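Local coordinates for conserved protein (Mycobacterium tuberculosis, PDB 1RFE) that is of unknown function but probably binds coenzyme F420 within a split beta-barrel fold of the pyridoxamine 5'-phosphate oxidase family, perhaps acting as an oxidoreductase, at residues A[42-46]-A[107-112]; A[18-22]-A[73-77]. One frame throughout, in Å; residues are numbered along the deposited sequence.

Contact 1 (A[42-46]-A[107-112]); sequences WYAVI and SVWERY
Trp42 and Tyr112 form an offset stack: the five-membered ring of the indole and the phenol ring lie 6° from parallel, with centroids 4.0 Å apart. Trp42 CB continues the overlap as a CH-pi contact over the same phenol. With CG of Tyr112 anti to its own carbonyl carbon (chi1 -58°), the ring lies across the chain at Trp42 and Tyr43 and puts its hydroxyl where Tyr43 N donates to Tyr112 OH at 2.9 Å. Arg111 takes up the carbonyl of Tyr43. Its chain bends at chi3 (49°), and NE of Arg111 gives a 2.7 Å hydrogen bond to Tyr43 O, arriving tilted from the carbonyl plane. The guanidinium then lies nearly flat on the Tyr43 ring, off-centre, as a cation-pi pair in which Arg111 NH2 comes within 3.4 Å of Tyr43 CE1. One turn earlier in the helix, Ser107 OG accepts from Val45 N at 2.9 Å, while Val108 CG2 rests against Ala44 CB. In the second shell, Arg111 NH2 donates to Tyr112 OH at 3.0 Å and also to Ser22 O, and Tyr112 OH is further bonded to Arg23 O. Helix 98-112 thus packs against strand 36-46 of an antiparallel sheet consistent with the family's split barrel. The positive guanidinium, stacked on Tyr43 and bonded to three oxygens, is probably stabilised by them.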
ATOM      1  N   TRP A  42       0.352   6.940   1.752  1.00 20.00           N
ATOM      2  CA  TRP A  42       1.468   6.804   0.824  1.00 20.15           C
ATOM      3  C   TRP A  42       2.394   5.734   1.337  1.00 20.03           C
ATOM      4  O   TRP A  42       2.329   5.347   2.495  1.00 20.87           O
ATOM      5  CB  TRP A  42       2.250   8.076   0.684  1.00 20.46           C
ATOM      6  CG  TRP A  42       1.530   9.142  -0.076  1.00 23.22           C
ATOM      7  CD1 TRP A  42       0.326   9.047  -0.706  1.00 27.02           C
ATOM      8  CD2 TRP A  42       1.994  10.466  -0.302  1.00 26.45           C
ATOM      9  NE1 TRP A  42       0.006  10.247  -1.305  1.00 28.55           N
ATOM     10  CE2 TRP A  42       1.024  11.131  -1.079  1.00 29.57           C
ATOM     11  CE3 TRP A  42       3.157  11.161   0.052  1.00 30.93           C
ATOM     12  CZ2 TRP A  42       1.167  12.472  -1.484  1.00 31.62           C
ATOM     13  CZ3 TRP A  42       3.305  12.511  -0.361  1.00 30.60           C
ATOM     14  CH2 TRP A  42       2.318  13.137  -1.105  1.00 33.24           C
ATOM     15  N   TYR A  43       3.249   5.233   0.467  1.00 20.06           N
ATOM     16  CA  TYR A  43       4.062   4.097   0.860  1.00 18.55           C
ATOM     17  C   TYR A  43       5.367   3.996   0.155  1.00 18.51           C
ATOM     18  O   TYR A  43       5.613   4.641  -0.915  1.00 19.55           O
ATOM     19  CB  TYR A  43       3.256   2.789   0.749  1.00 18.70           C
ATOM     20  CG  TYR A  43       2.753   2.469  -0.616  1.00 16.94           C
ATOM     21  CD1 TYR A  43       3.494   1.657  -1.487  1.00 15.78           C
ATOM     22  CD2 TYR A  43       1.533   2.970  -1.053  1.00 10.06           C
ATOM     23  CE1 TYR A  43       2.998   1.356  -2.782  1.00 18.33           C
ATOM     24  CE2 TYR A  43       1.039   2.650  -2.344  1.00 16.59           C
ATOM     25  CZ  TYR A  43       1.771   1.851  -3.188  1.00 15.69           C
ATOM     26  OH  TYR A  43       1.267   1.570  -4.450  1.00 21.22           O
ATOM     27  N   ALA A  44       6.214   3.180   0.774  1.00 17.72           N
ATOM     28  CA  ALA A  44       7.463   2.740   0.194  1.00 18.60           C
ATOM     29  C   ALA A  44       7.336   1.358  -0.414  1.00 19.61           C
ATOM     30  O   ALA A  44       6.445   0.566  -0.040  1.00 21.10           O
ATOM     31  CB  ALA A  44       8.597   2.769   1.226  1.00 17.21           C
ATOM     32  N   VAL A  45       8.227   1.080  -1.367  1.00 20.93           N
ATOM     33  CA  VAL A  45       8.362  -0.248  -1.972  1.00 20.81           C
ATOM     34  C   VAL A  45       9.818  -0.695  -1.927  1.00 22.65           C
ATOM     35  O   VAL A  45      10.703  -0.037  -2.508  1.00 23.45           O
ATOM     36  CB  VAL A  45       7.857  -0.304  -3.450  1.00 19.86           C
ATOM     37  CG1 VAL A  45       7.812  -1.725  -3.919  1.00 18.06           C
ATOM     38  CG2 VAL A  45       6.425   0.333  -3.612  1.00 19.83           C
ATOM     39  N   ILE A  46      10.085  -1.799  -1.253  1.00 23.70           N
ATOM     40  CA  ILE A  46      11.451  -2.287  -1.067  1.00 25.05           C
ATOM     41  C   ILE A  46      11.518  -3.806  -1.293  1.00 26.54           C
ATOM     42  O   ILE A  46      10.835  -4.557  -0.619  1.00 24.79           O
ATOM     43  CB  ILE A  46      11.909  -1.984   0.346  1.00 25.84           C
ATOM     44  CG1 ILE A  46      11.851  -0.470   0.612  1.00 27.70           C
ATOM     45  CG2 ILE A  46      13.316  -2.571   0.591  1.00 24.20           C
ATOM     46  CD1 ILE A  46      11.892  -0.138   2.027  1.00 29.44           C
ATOM     47  N   SER A 107      12.736   5.535  -0.336  1.00 18.58           N
ATOM     48  CA  SER A 107      11.776   5.050  -1.294  1.00 18.61           C
ATOM     49  C   SER A 107      10.599   6.011  -1.371  1.00 19.40           C
ATOM     50  O   SER A 107      10.118   6.301  -2.466  1.00 19.97           O
ATOM     51  CB  SER A 107      11.353   3.572  -1.041  1.00 19.28           C
ATOM     52  OG  SER A 107      10.165   3.276  -1.718  1.00 20.14           O
ATOM     53  N   VAL A 108      10.162   6.542  -0.232  1.00 18.20           N
ATOM     54  CA  VAL A 108       9.097   7.481  -0.181  1.00 19.07           C
ATOM     55  C   VAL A 108       9.506   8.798  -0.857  1.00 18.41           C
ATOM     56  O   VAL A 108       8.718   9.396  -1.585  1.00 16.42           O
ATOM     57  CB  VAL A 108       8.631   7.794   1.284  1.00 19.85           C
ATOM     58  CG1 VAL A 108       7.796   9.084   1.312  1.00 20.98           C
ATOM     59  CG2 VAL A 108       7.823   6.602   1.892  1.00 20.04           C
ATOM     60  N   TRP A 109      10.734   9.218  -0.601  1.00 18.28           N
ATOM     61  CA  TRP A 109      11.314  10.375  -1.234  1.00 18.95           C
ATOM     62  C   TRP A 109      11.357  10.245  -2.747  1.00 18.83           C
ATOM     63  O   TRP A 109      10.933  11.147  -3.443  1.00 20.26           O
ATOM     64  CB  TRP A 109      12.701  10.644  -0.710  1.00 18.28           C
ATOM     65  CG  TRP A 109      13.328  11.856  -1.283  1.00 22.35           C
ATOM     66  CD1 TRP A 109      14.051  11.970  -2.447  1.00 24.02           C
ATOM     67  CD2 TRP A 109      13.314  13.132  -0.693  1.00 20.45           C
ATOM     68  NE1 TRP A 109      14.490  13.265  -2.588  1.00 26.48           N
ATOM     69  CE2 TRP A 109      14.029  13.991  -1.523  1.00 23.23           C
ATOM     70  CE3 TRP A 109      12.780  13.640   0.516  1.00 26.26           C
ATOM     71  CZ2 TRP A 109      14.219  15.337  -1.208  1.00 26.84           C
ATOM     72  CZ3 TRP A 109      12.949  14.953   0.814  1.00 24.85           C
ATOM     73  CH2 TRP A 109      13.672  15.796  -0.049  1.00 23.90           C
ATOM     74  N   GLU A 110      11.798   9.121  -3.244  1.00 17.37           N
ATOM     75  CA  GLU A 110      11.892   8.900  -4.647  1.00 17.91           C
ATOM     76  C   GLU A 110      10.533   8.714  -5.319  1.00 18.81           C
ATOM     77  O   GLU A 110      10.331   9.139  -6.455  1.00 17.33           O
ATOM     78  CB  GLU A 110      12.799   7.720  -4.908  1.00 19.04           C
ATOM     79  CG  GLU A 110      14.272   8.100  -4.653  1.00 24.40           C
ATOM     80  CD  GLU A 110      15.266   7.106  -5.203  1.00 31.65           C
ATOM     81  OE1 GLU A 110      14.962   5.893  -5.164  1.00 36.32           O
ATOM     82  OE2 GLU A 110      16.377   7.543  -5.620  1.00 38.52           O
ATOM     83  N   ARG A 111       9.570   8.178  -4.568  1.00 18.10           N
ATOM     84  CA  ARG A 111       8.291   7.860  -5.087  1.00 19.00           C
ATOM     85  C   ARG A 111       7.414   9.128  -5.174  1.00 18.92           C
ATOM     86  O   ARG A 111       6.585   9.250  -6.061  1.00 19.61           O
ATOM     87  CB  ARG A 111       7.615   6.729  -4.312  1.00 16.84           C
ATOM     88  CG  ARG A 111       8.126   5.318  -4.663  1.00 19.24           C
ATOM     89  CD  ARG A 111       7.656   4.202  -3.700  1.00 17.01           C
ATOM     90  NE  ARG A 111       6.218   4.332  -3.511  1.00 19.35           N
ATOM     91  CZ  ARG A 111       5.276   4.034  -4.411  1.00 18.02           C
ATOM     92  NH1 ARG A 111       5.539   3.430  -5.566  1.00 18.76           N
ATOM     93  NH2 ARG A 111       4.022   4.321  -4.140  1.00 17.78           N
ATOM     94  N   TYR A 112       7.618  10.071  -4.280  1.00 20.26           N
ATOM     95  CA  TYR A 112       6.701  11.175  -4.163  1.00 21.31           C
ATOM     96  C   TYR A 112       7.342  12.547  -4.226  1.00 22.69           C
ATOM     97  O   TYR A 112       6.614  13.556  -4.219  1.00 23.40           O
ATOM     98  CB  TYR A 112       5.868  11.068  -2.883  1.00 20.82           C
ATOM     99  CG  TYR A 112       5.040   9.799  -2.742  1.00 18.53           C
ATOM    100  CD1 TYR A 112       3.728   9.706  -3.231  1.00 19.66           C
ATOM    101  CD2 TYR A 112       5.551   8.710  -2.063  1.00 18.10           C
ATOM    102  CE1 TYR A 112       2.996   8.535  -3.060  1.00 18.97           C
ATOM    103  CE2 TYR A 112       4.830   7.533  -1.913  1.00 17.44           C
ATOM    104  CZ  TYR A 112       3.580   7.449  -2.395  1.00 15.64           C
ATOM    105  OH  TYR A 112       2.894   6.281  -2.203  1.00 17.49           O
TER

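Contact 2 (A[18-22]-A[73-77]); sequences FVNSS and LLEDG
Phe18 reaches from the last turn of helix 12-21 to strand 69-76, its ring overlapping the CB of Leu74 obliquely, with Phe18 CE2 3.6 Å from Leu74 CB. Placing CG anti to the backbone N (chi1 -175°) carries the ring out to the strand, where its rim follows the main chain from Leu74 to Asp76. At the far end of that edge, Phe18 CE1 lies 3.5 Å from Asp76 OD1, and the carboxylate plane is turned 71° from the ring. Asp76 OD1 has its salt bridge with Arg84 of strand 84-95; the Phe18 edge lies beside the same oxygen. The two methyls of Leu74 part: Leu74 CD1 meets Val19 CG2 at 3.8 Å in the helix, and CD2 lies 3.9 Å from Ser22 CB just past it. Ser22, the first residue beyond the helix, folds its hydroxyl back over the centre of one Phe18 ring face. Phe18 O accepts both Ser22 N, at 2.9 Å, and Ser22 OG, at 2.8 Å, from opposite faces of its carbonyl plane. Helix 12-21 here packs on the antiparallel sheet of a fold consistent with the family's split barrel. Between 18-22 and 73-77 no hydrogen bond forms and the packing is mostly apolar, while the doubly gripped Phe18 carbonyl holds the serine at the helix end.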
ATOM      1  N   PHE A  18       1.721  -2.462 -10.756  1.00 26.12           N
ATOM      2  CA  PHE A  18       0.621  -1.682 -10.202  1.00 24.67           C
ATOM      3  C   PHE A  18       1.005  -1.107  -8.806  1.00 23.60           C
ATOM      4  O   PHE A  18       0.736   0.048  -8.513  1.00 22.87           O
ATOM      5  CB  PHE A  18      -0.681  -2.527 -10.144  1.00 24.36           C
ATOM      6  CG  PHE A  18      -1.887  -1.762  -9.707  1.00 21.79           C
ATOM      7  CD1 PHE A  18      -2.438  -0.785 -10.532  1.00 23.48           C
ATOM      8  CD2 PHE A  18      -2.497  -2.027  -8.459  1.00 22.97           C
ATOM      9  CE1 PHE A  18      -3.581  -0.066 -10.141  1.00 23.70           C
ATOM     10  CE2 PHE A  18      -3.599  -1.318  -8.056  1.00 19.38           C
ATOM     11  CZ  PHE A  18      -4.162  -0.320  -8.896  1.00 20.65           C
ATOM     12  N   VAL A  19       1.651  -1.911  -7.979  1.00 22.80           N
ATOM     13  CA  VAL A  19       2.136  -1.457  -6.658  1.00 23.40           C
ATOM     14  C   VAL A  19       3.188  -0.331  -6.826  1.00 23.10           C
ATOM     15  O   VAL A  19       3.174   0.632  -6.080  1.00 23.45           O
ATOM     16  CB  VAL A  19       2.721  -2.613  -5.851  1.00 23.75           C
ATOM     17  CG1 VAL A  19       3.587  -2.116  -4.706  1.00 24.45           C
ATOM     18  CG2 VAL A  19       1.610  -3.552  -5.273  1.00 25.07           C
ATOM     19  N   ASN A  20       4.110  -0.474  -7.789  1.00 22.74           N
ATOM     20  CA  ASN A  20       5.092   0.565  -8.086  1.00 22.61           C
ATOM     21  C   ASN A  20       4.490   1.806  -8.687  1.00 22.49           C
ATOM     22  O   ASN A  20       4.939   2.913  -8.387  1.00 23.19           O
ATOM     23  CB  ASN A  20       6.205   0.028  -9.008  1.00 23.12           C
ATOM     24  CG  ASN A  20       7.225  -0.780  -8.258  1.00 25.62           C
ATOM     25  OD1 ASN A  20       7.557  -1.930  -8.635  1.00 32.94           O
ATOM     26  ND2 ASN A  20       7.746  -0.196  -7.196  1.00 24.22           N
ATOM     27  N   SER A  21       3.449   1.645  -9.499  1.00 21.90           N
ATOM     28  CA  SER A  21       2.807   2.777 -10.144  1.00 23.22           C
ATOM     29  C   SER A  21       1.822   3.571  -9.312  1.00 22.91           C
ATOM     30  O   SER A  21       1.726   4.782  -9.491  1.00 24.43           O
ATOM     31  CB  SER A  21       2.066   2.312 -11.389  1.00 23.71           C
ATOM     32  OG  SER A  21       3.055   1.761 -12.188  1.00 27.46           O
ATOM     33  N   SER A  22       1.112   2.913  -8.413  1.00 22.27           N
ATOM     34  CA  SER A  22       0.141   3.591  -7.546  1.00 21.41           C
ATOM     35  C   SER A  22       0.811   4.491  -6.507  1.00 21.65           C
ATOM     36  O   SER A  22       2.026   4.353  -6.202  1.00 22.79           O
ATOM     37  CB  SER A  22      -0.760   2.551  -6.886  1.00 20.53           C
ATOM     38  OG  SER A  22      -1.390   1.725  -7.864  1.00 18.29           O
ATOM     39  N   LEU A  73      -5.303  -2.144   0.529  1.00 18.15           N
ATOM     40  CA  LEU A  73      -6.018  -2.148  -0.739  1.00 19.11           C
ATOM     41  C   LEU A  73      -5.570  -0.993  -1.652  1.00 19.31           C
ATOM     42  O   LEU A  73      -5.533   0.157  -1.241  1.00 18.27           O
ATOM     43  CB  LEU A  73      -7.542  -2.063  -0.502  1.00 18.90           C
ATOM     44  CG  LEU A  73      -8.481  -2.195  -1.747  1.00 24.35           C
ATOM     45  CD1 LEU A  73      -9.860  -2.762  -1.426  1.00 28.38           C
ATOM     46  CD2 LEU A  73      -8.733  -0.845  -2.433  1.00 25.66           C
ATOM     47  N   LEU A  74      -5.247  -1.342  -2.890  1.00 19.80           N
ATOM     48  CA  LEU A  74      -4.950  -0.410  -3.956  1.00 21.03           C
ATOM     49  C   LEU A  74      -5.981  -0.572  -5.056  1.00 23.04           C
ATOM     50  O   LEU A  74      -6.287  -1.683  -5.449  1.00 24.79           O
ATOM     51  CB  LEU A  74      -3.568  -0.711  -4.550  1.00 21.50           C
ATOM     52  CG  LEU A  74      -2.338  -0.439  -3.690  1.00 20.61           C
ATOM     53  CD1 LEU A  74      -1.102  -1.103  -4.242  1.00 22.81           C
ATOM     54  CD2 LEU A  74      -2.149   1.088  -3.558  1.00 22.41           C
ATOM     55  N   GLU A  75      -6.443   0.535  -5.613  1.00 23.14           N
ATOM     56  CA  GLU A  75      -7.460   0.498  -6.620  1.00 25.74           C
ATOM     57  C   GLU A  75      -7.381   1.721  -7.502  1.00 24.90           C
ATOM     58  O   GLU A  75      -7.071   2.833  -7.022  1.00 23.91           O
ATOM     59  CB  GLU A  75      -8.848   0.368  -5.923  1.00 26.88           C
ATOM     60  CG  GLU A  75      -9.973   1.325  -6.283  1.00 32.99           C
ATOM     61  CD  GLU A  75      -9.778   2.770  -5.877  1.00 41.12           C
ATOM     62  OE1 GLU A  75      -9.381   3.047  -4.724  1.00 48.89           O
ATOM     63  OE2 GLU A  75     -10.054   3.637  -6.734  1.00 46.61           O
ATOM     64  N   ASP A  76      -7.654   1.537  -8.794  1.00 24.35           N
ATOM     65  CA  ASP A  76      -7.944   2.688  -9.609  1.00 25.30           C
ATOM     66  C   ASP A  76      -8.920   2.377 -10.739  1.00 24.89           C
ATOM     67  O   ASP A  76      -9.528   1.314 -10.753  1.00 21.84           O
ATOM     68  CB  ASP A  76      -6.643   3.329 -10.086  1.00 26.92           C
ATOM     69  CG  ASP A  76      -5.982   2.581 -11.210  1.00 30.98           C
ATOM     70  OD1 ASP A  76      -6.388   1.454 -11.568  1.00 34.35           O
ATOM     71  OD2 ASP A  76      -4.982   3.046 -11.789  1.00 40.44           O
ATOM     72  N   GLY A  77      -9.113   3.321 -11.639  1.00 24.90           N
ATOM     73  CA  GLY A  77     -10.078   3.133 -12.718  1.00 27.47           C
ATOM     74  C   GLY A  77     -11.376   3.870 -12.419  1.00 28.37           C
ATOM     75  O   GLY A  77     -11.902   3.774 -11.319  1.00 28.46           O
TER

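Contact 1 and contact 2 have centres about 13 Å apart and show one helix end meeting both strand 69-76 and the residues of contact 1. Their segments alternate along the chain, and both reach the same antiparallel sheet. The bridge is polar: Tyr43 OH from contact 1 lies 2.7 Å from Val19 O of contact 2, a probable hydrogen bond, and Arg111 NH2 is 2.9 Å from Ser22 O. Apolar packing runs alongside, with Val45 on Val19 and Leu74 on Tyr43. Carbonyls at the end of helix 12-21 thus face residues of contact 1, while its Phe18 and Val19 face strand 69-76. Neither contact includes a bound cofactor.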